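Local coordinates for phosphoethanolamine N-methyltransferase 1 (Haemonchus contortus, PDB 4KRG), which catalyses the S-adenosylmethionine-dependent N-methylation of phosphoethanolamine, probably the first methyl transfer on the nematode route to phosphocholine, at residues 415-420 with 428-433; 302-305 with 310-313; 276-281 with 435-440. All blocks are in the same frame, centred on the assembly; numbering follows the deposited sequence.

Contact 1: 415-420 with 428-433; sequences SVRQRM and ITIVDV
Arg417 lies across Ile430 and reaches the backbone of Ile428, joining helix 413-422 to strand 428-432. The strand order around them is that of a class I methyltransferase (Rossmann-like) sheet: strand 428-432 runs antiparallel to strand 458-465, which in turn pairs with strand 400-408, and helix 413-422 lies on the connection between strands 400-408 and 428-432. The axes of the two short segments approach to 9.4 Å with their directions 145° apart, so the helix returns nearly against the strand it precedes.

The Arg417 side chain can be followed outward. At CB, a chi1 of -59° sets CG anti to the carbonyl carbon, and from there the chain is extended to NE, carrying the guanidinium across Ile430 to the backbone of Ile428. Arg417 CG lies 3.7 Å from Ile430 CD1, and NE and CZ keep company with the same methyl, which sits over one face of the guanidinium, displaced toward its rim. NH2 passes near Ile430 CG1. Arg417 NH1 gives a hydrogen bond to Ile428 O at 3.1 Å. The acceptor lies in the guanidinium plane, but the bond is bent at the hydrogen (N-H...O 143°) and the donor sits above the carbonyl plane, away from the lone-pair directions.

Beside the arginine the contact is apolar. Val416 CG1 crosses to Ile430 CD1 at 3.7 Å. Met420, built as selenomethionine, turns toward the sheet and continues inward over Ile462 and Ala464 of strand 458-465 and Leu404 of strand 400-408. Two alternate residues, Ile428 and Ile430, supply this strand's share of the surface under the helix. Ile428 CD1 rests against the helix, 3.6 Å from both Arg417 O and Met420 CB.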
# COMPACT_ATOMS: atom_id res chain seq x y z
N SER A 415 -3.65 -1.59 36.43
CA SER A 415 -2.97 -0.63 35.58
C SER A 415 -3.53 -0.62 34.16
O SER A 415 -3.70 0.44 33.56
CB SER A 415 -1.48 -0.95 35.57
OG SER A 415 -0.73 0.15 35.11
N VAL A 416 -3.82 -1.81 33.63
CA VAL A 416 -4.38 -1.95 32.29
C VAL A 416 -5.72 -1.22 32.18
O VAL A 416 -5.98 -0.52 31.21
CB VAL A 416 -4.57 -3.43 31.93
CG1 VAL A 416 -5.31 -3.57 30.62
CG2 VAL A 416 -3.22 -4.10 31.83
N ARG A 417 -6.56 -1.39 33.20
CA ARG A 417 -7.83 -0.68 33.25
C ARG A 417 -7.62 0.82 33.23
O ARG A 417 -8.33 1.55 32.55
CB ARG A 417 -8.59 -1.09 34.51
CG ARG A 417 -8.86 -2.57 34.57
CD ARG A 417 -9.35 -3.04 35.92
NE ARG A 417 -9.62 -4.47 35.88
CZ ARG A 417 -10.68 -5.00 35.28
NH1 ARG A 417 -11.57 -4.22 34.68
NH2 ARG A 417 -10.86 -6.32 35.28
N GLN A 418 -6.62 1.28 33.96
CA GLN A 418 -6.39 2.71 34.08
C GLN A 418 -5.89 3.33 32.77
O GLN A 418 -6.26 4.46 32.45
CB GLN A 418 -5.45 3.01 35.25
CG GLN A 418 -6.08 2.71 36.61
CD GLN A 418 -5.22 3.15 37.78
OE1 GLN A 418 -4.16 3.74 37.60
NE2 GLN A 418 -5.68 2.85 38.99
N ARG A 419 -5.08 2.61 32.01
CA ARG A 419 -4.67 3.09 30.70
C ARG A 419 -5.88 3.26 29.80
O ARG A 419 -6.10 4.32 29.22
CB ARG A 419 -3.66 2.15 30.04
CG ARG A 419 -2.22 2.39 30.42
CD ARG A 419 -1.27 1.77 29.40
NE ARG A 419 -1.24 2.52 28.14
CZ ARG A 419 -0.71 2.07 27.01
NH1 ARG A 419 -0.15 0.86 26.96
NH2 ARG A 419 -0.73 2.83 25.93
N MSE A 420 -6.68 2.20 29.69
CA MSE A 420 -7.83 2.20 28.79
C MSE A 420 -8.93 3.15 29.23
O MSE A 420 -9.64 3.72 28.39
CB MSE A 420 -8.39 0.78 28.64
CG MSE A 420 -7.49 -0.15 27.82
SE MSE A 420 -8.34 -1.87 27.56
CE MSE A 420 -9.83 -1.28 26.47
N ILE A 428 -14.76 -2.20 30.86
CA ILE A 428 -13.55 -2.97 30.63
C ILE A 428 -13.60 -4.29 31.41
O ILE A 428 -13.82 -4.29 32.61
CB ILE A 428 -12.31 -2.20 31.12
CG1 ILE A 428 -12.13 -0.92 30.31
CG2 ILE A 428 -11.08 -3.07 31.03
CD1 ILE A 428 -11.10 0.02 30.90
N THR A 429 -13.39 -5.40 30.71
CA THR A 429 -13.20 -6.68 31.37
C THR A 429 -11.86 -7.24 30.92
O THR A 429 -11.43 -7.00 29.79
CB THR A 429 -14.33 -7.68 31.05
OG1 THR A 429 -14.46 -7.84 29.64
CG2 THR A 429 -15.64 -7.17 31.61
N ILE A 430 -11.18 -7.96 31.81
CA ILE A 430 -9.88 -8.52 31.49
C ILE A 430 -9.85 -9.99 31.87
O ILE A 430 -10.09 -10.33 33.02
CB ILE A 430 -8.76 -7.79 32.24
CG1 ILE A 430 -8.77 -6.30 31.92
CG2 ILE A 430 -7.41 -8.40 31.92
CD1 ILE A 430 -7.71 -5.52 32.65
N VAL A 431 -9.55 -10.86 30.91
CA VAL A 431 -9.40 -12.29 31.17
C VAL A 431 -7.99 -12.77 30.84
O VAL A 431 -7.49 -12.54 29.74
CB VAL A 431 -10.41 -13.11 30.34
CG1 VAL A 431 -10.16 -14.61 30.52
CG2 VAL A 431 -11.83 -12.77 30.75
N ASP A 432 -7.34 -13.41 31.79
CA ASP A 432 -6.04 -14.04 31.57
C ASP A 432 -6.23 -15.23 30.63
O ASP A 432 -6.91 -16.20 30.98
CB ASP A 432 -5.50 -14.52 32.92
CG ASP A 432 -4.12 -15.15 32.84
OD1 ASP A 432 -3.60 -15.35 31.73
OD2 ASP A 432 -3.55 -15.45 33.91
N VAL A 433 -5.64 -15.16 29.44
CA VAL A 433 -5.68 -16.27 28.49
C VAL A 433 -4.31 -16.89 28.21
O VAL A 433 -4.07 -17.42 27.13
CB VAL A 433 -6.36 -15.89 27.14
CG1 VAL A 433 -7.86 -15.69 27.32
CG2 VAL A 433 -5.70 -14.66 26.51

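Contact 2: 302-305 with 310-313; sequences TPRQ and LHVN
Thr302 and Val312 make the apolar part of this contact, crossing at about a right angle: Thr302 CG2 lies 3.7 Å from Val312 CG2 and closes on the backbone at Val312 N. Thr302 CB also packs on His311 CB at 3.8 Å.

The second kind is a meeting of flat groups. The Arg304 guanidinium and the His311 ring cross obliquely, planes 52° apart, with Arg304 NH1 over one imidazole face and His311 CG over one guanidinium face, both offset toward the rim. Arg304 NH2 comes within 2.8 Å of His311 ND1, yet the poor angle rules out a hydrogen bond. Both groups have stronger partners: NH2 forms a salt bridge with Glu329, and His311 NE2 bonds to Glu274.

Water supplies the third. Water 2 accepts from Arg304 N and donates to Leu310 O, each at 2.8 Å, bridging the backbones. Water 1 lies at the edge of the imidazole, 3.0 Å from His311 ND1, with weak bonds to Val312 O and to Thr302 OG1, which is also hydrogen-bonded to Asn327 OD1.

The loop follows strand 297-302, probably matching the S-adenosylmethionine-binding loop of class I methyltransferases; here it carries the Arg304-His311 contact.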
# COMPACT_ATOMS: atom_id res chain seq x y z
N THR A 302 -3.02 -5.09 13.39
CA THR A 302 -2.05 -6.14 13.76
C THR A 302 -0.61 -5.72 13.43
O THR A 302 -0.14 -5.92 12.31
CB THR A 302 -2.39 -7.48 13.07
OG1 THR A 302 -2.39 -7.32 11.65
CG2 THR A 302 -3.75 -7.99 13.50
N PRO A 303 0.10 -5.15 14.43
CA PRO A 303 1.46 -4.66 14.20
C PRO A 303 2.50 -5.77 14.13
O PRO A 303 3.58 -5.56 13.58
CB PRO A 303 1.72 -3.78 15.42
CG PRO A 303 0.86 -4.39 16.49
CD PRO A 303 -0.38 -4.84 15.78
N ARG A 304 2.17 -6.94 14.68
CA ARG A 304 3.06 -8.10 14.67
C ARG A 304 4.46 -7.75 15.16
O ARG A 304 5.45 -7.95 14.45
CB ARG A 304 3.14 -8.72 13.27
CG ARG A 304 1.78 -9.15 12.71
CD ARG A 304 1.92 -9.53 11.25
NE ARG A 304 0.65 -9.66 10.56
CZ ARG A 304 0.32 -10.69 9.79
NH1 ARG A 304 1.19 -11.68 9.61
NH2 ARG A 304 -0.86 -10.73 9.20
N GLN A 305 4.55 -7.24 16.39
CA GLN A 305 5.83 -6.87 16.97
C GLN A 305 6.51 -8.05 17.65
O GLN A 305 7.66 -8.38 17.34
CB GLN A 305 5.67 -5.73 17.97
CG GLN A 305 6.99 -5.38 18.62
CD GLN A 305 6.88 -4.35 19.72
OE1 GLN A 305 7.42 -3.25 19.61
NE2 GLN A 305 6.19 -4.71 20.80
N LEU A 310 1.57 -13.47 15.45
CA LEU A 310 0.58 -12.82 16.32
C LEU A 310 -0.23 -11.82 15.50
O LEU A 310 0.22 -10.70 15.23
CB LEU A 310 1.26 -12.13 17.50
CG LEU A 310 0.37 -11.45 18.54
CD1 LEU A 310 -0.70 -12.41 19.04
CD2 LEU A 310 1.19 -10.94 19.70
N HIS A 311 -1.43 -12.24 15.10
CA HIS A 311 -2.32 -11.39 14.32
C HIS A 311 -3.74 -11.93 14.36
O HIS A 311 -4.02 -12.93 15.02
CB HIS A 311 -1.83 -11.25 12.87
CG HIS A 311 -1.95 -12.51 12.07
ND1 HIS A 311 -2.32 -12.50 10.74
CD2 HIS A 311 -1.75 -13.80 12.40
CE1 HIS A 311 -2.34 -13.74 10.28
NE2 HIS A 311 -2.00 -14.55 11.27
N VAL A 312 -4.63 -11.25 13.65
CA VAL A 312 -6.05 -11.57 13.61
C VAL A 312 -6.35 -12.22 12.27
O VAL A 312 -5.89 -11.75 11.24
CB VAL A 312 -6.90 -10.28 13.72
CG1 VAL A 312 -8.38 -10.58 13.50
CG2 VAL A 312 -6.68 -9.60 15.06
N ASN A 313 -7.11 -13.32 12.30
CA ASN A 313 -7.49 -14.00 11.07
C ASN A 313 -8.69 -13.29 10.46
O ASN A 313 -9.84 -13.68 10.68
CB ASN A 313 -7.82 -15.46 11.36
CG ASN A 313 -8.00 -16.29 10.11
OD1 ASN A 313 -8.16 -15.75 9.01
ND2 ASN A 313 -7.98 -17.61 10.27
O HOH W 1 -3.47 -9.87 9.73
O HOH W 2 0.06 -8.06 16.20

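Contact 3: 276-281 with 435-440; sequences YSWTDK and QESLNA
Trp278 has CG between its backbone N and carbonyl carbon (chi1 72°), and a chi2 of -104° turns the indole steeply across that bond, carrying its six-membered ring to Ser437. On the helix, Ser437 holds OG beside its own backbone N, from where the hydroxyl bonds back to Val433 O one turn earlier. Its polar end is therefore occupied within the helix, and the side chain meets the tryptophan by packing.

The touching atoms are few and well defined. Ser437 CB and Ser437 OG both lie 3.5 Å from Trp278 CZ3, with CH2 farther along the same flank; the serine comes obliquely to the ring. Ala440, one turn later on the helix, contributes its methyl: Ala440 CB lies 3.5 Å from Trp278 O and 4.1 Å from Trp278 CE3. Conversely, Trp278 CB comes 3.6 Å from Ala440 O. Trp278 and Ala440 therefore pack through both side chain and backbone, consistent with a CA register that is closest at this pair.

What presents the tryptophan is a type I turn from Ser277 to Asp280, closed by Asp280 N to Ser277 O at 3.1 Å. Asp280 OD2 also accepts from Ser277 N at 3.1 Å, approached from above the carboxylate plane with an N-H...O angle of 147°. Thr279 CG2 stands 3.7 Å above the centre of one Trp278 indole face, which restricts the ring from within its own turn.

This packing joins the turn leading into helix 280-283 to helix 434-448. Ile282 of the former adds to the cover over Ser437, Tyr459 of strand 458-465 meets Trp278 in a T-shaped (edge-to-face) stack, and Leu310 from the loop after strand 297-302 also lies against the indole.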
# COMPACT_ATOMS: atom_id res chain seq x y z
N TYR A 276 -4.79 -21.11 9.33
CA TYR A 276 -5.59 -20.42 10.35
C TYR A 276 -4.61 -19.69 11.26
O TYR A 276 -3.41 -19.93 11.18
CB TYR A 276 -6.43 -21.42 11.14
CG TYR A 276 -5.62 -22.50 11.80
CD1 TYR A 276 -5.10 -22.33 13.07
CD2 TYR A 276 -5.36 -23.69 11.13
CE1 TYR A 276 -4.35 -23.31 13.67
CE2 TYR A 276 -4.60 -24.69 11.72
CZ TYR A 276 -4.10 -24.49 12.99
OH TYR A 276 -3.34 -25.46 13.59
N SER A 277 -5.10 -18.82 12.13
CA SER A 277 -4.23 -18.13 13.08
C SER A 277 -4.34 -18.80 14.44
O SER A 277 -5.41 -19.28 14.80
CB SER A 277 -4.60 -16.65 13.19
OG SER A 277 -3.80 -15.98 14.16
N TRP A 278 -3.25 -18.84 15.21
CA TRP A 278 -3.35 -19.47 16.52
C TRP A 278 -4.29 -18.71 17.43
O TRP A 278 -4.84 -19.26 18.37
CB TRP A 278 -1.99 -19.69 17.19
CG TRP A 278 -1.24 -18.49 17.71
CD1 TRP A 278 -0.17 -17.89 17.13
CD2 TRP A 278 -1.46 -17.81 18.96
NE1 TRP A 278 0.29 -16.87 17.92
CE2 TRP A 278 -0.49 -16.80 19.05
CE3 TRP A 278 -2.39 -17.95 20.00
CZ2 TRP A 278 -0.42 -15.92 20.14
CZ3 TRP A 278 -2.32 -17.09 21.07
CH2 TRP A 278 -1.34 -16.09 21.13
N THR A 279 -4.50 -17.43 17.11
CA THR A 279 -5.32 -16.57 17.93
C THR A 279 -6.81 -16.80 17.71
O THR A 279 -7.64 -16.28 18.46
CB THR A 279 -5.00 -15.09 17.68
OG1 THR A 279 -5.27 -14.79 16.31
CG2 THR A 279 -3.54 -14.80 17.95
N ASP A 280 -7.16 -17.56 16.67
CA ASP A 280 -8.56 -17.84 16.36
C ASP A 280 -9.30 -18.40 17.57
O ASP A 280 -10.36 -17.90 17.94
CB ASP A 280 -8.69 -18.86 15.22
CG ASP A 280 -8.14 -18.36 13.91
OD1 ASP A 280 -7.77 -17.18 13.83
OD2 ASP A 280 -8.09 -19.15 12.95
N LYS A 281 -8.71 -19.44 18.16
CA LYS A 281 -9.30 -20.12 19.31
C LYS A 281 -9.48 -19.17 20.49
O LYS A 281 -10.46 -19.26 21.22
CB LYS A 281 -8.42 -21.31 19.71
CG LYS A 281 -8.88 -22.04 20.99
CD LYS A 281 -9.97 -23.07 20.69
CE LYS A 281 -10.78 -23.44 21.93
NZ LYS A 281 -9.97 -24.10 22.99
N GLN A 435 -2.62 -19.65 29.47
CA GLN A 435 -2.57 -21.09 29.25
C GLN A 435 -3.23 -21.50 27.94
O GLN A 435 -2.69 -22.34 27.21
CB GLN A 435 -3.20 -21.84 30.42
CG GLN A 435 -2.52 -21.58 31.75
CD GLN A 435 -1.01 -21.81 31.70
OE1 GLN A 435 -0.53 -22.76 31.09
NE2 GLN A 435 -0.26 -20.92 32.35
N GLU A 436 -4.38 -20.91 27.63
CA GLU A 436 -5.06 -21.16 26.35
C GLU A 436 -4.16 -20.78 25.18
O GLU A 436 -4.07 -21.51 24.19
CB GLU A 436 -6.37 -20.38 26.28
CG GLU A 436 -7.41 -20.75 27.33
CD GLU A 436 -7.44 -19.79 28.52
OE1 GLU A 436 -6.36 -19.43 29.06
OE2 GLU A 436 -8.55 -19.39 28.94
N SER A 437 -3.50 -19.63 25.29
CA SER A 437 -2.61 -19.14 24.24
C SER A 437 -1.39 -20.05 24.09
O SER A 437 -0.98 -20.35 22.97
CB SER A 437 -2.17 -17.71 24.54
OG SER A 437 -3.28 -16.83 24.46
N LEU A 438 -0.83 -20.49 25.21
CA LEU A 438 0.28 -21.44 25.20
C LEU A 438 -0.09 -22.70 24.42
O LEU A 438 0.67 -23.18 23.59
CB LEU A 438 0.69 -21.82 26.63
CG LEU A 438 1.56 -20.84 27.42
CD1 LEU A 438 2.00 -21.46 28.73
CD2 LEU A 438 2.78 -20.42 26.62
N ASN A 439 -1.29 -23.22 24.68
CA ASN A 439 -1.75 -24.43 24.02
C ASN A 439 -1.99 -24.20 22.53
O ASN A 439 -1.60 -25.01 21.69
CB ASN A 439 -3.05 -24.93 24.65
CG ASN A 439 -2.86 -25.53 26.03
OD1 ASN A 439 -1.74 -25.87 26.44
ND2 ASN A 439 -3.96 -25.70 26.74
N ALA A 440 -2.65 -23.10 22.21
CA ALA A 440 -3.02 -22.80 20.83
C ALA A 440 -1.80 -22.46 19.98
O ALA A 440 -1.71 -22.89 18.83
CB ALA A 440 -4.05 -21.67 20.78

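Overall arrangement
Reading from the N terminus, segment 276-281 opens contact 3, which closes only at 435-440 after 153 intervening residues. Contacts 2 and 1 both fall within that span, in series and without crossing: contact 2 closes a short loop over four residues after strand 297-302, and contact 1 closes another over seven between helix 413-422 and strand 428-432. Contact 1 hands directly on to contact 3, since helix 434-448 follows its strand. Contacts 2 and 3 touch through two probable hydrogen bonds, His311 O to Thr279 OG1 at 2.6 Å and Asn313 ND2 to Asp280 OD2 at 3.1 Å. Together they tie the approach to the C-terminal methyltransferase-like domain to its first strand's loop and its far sheet edge.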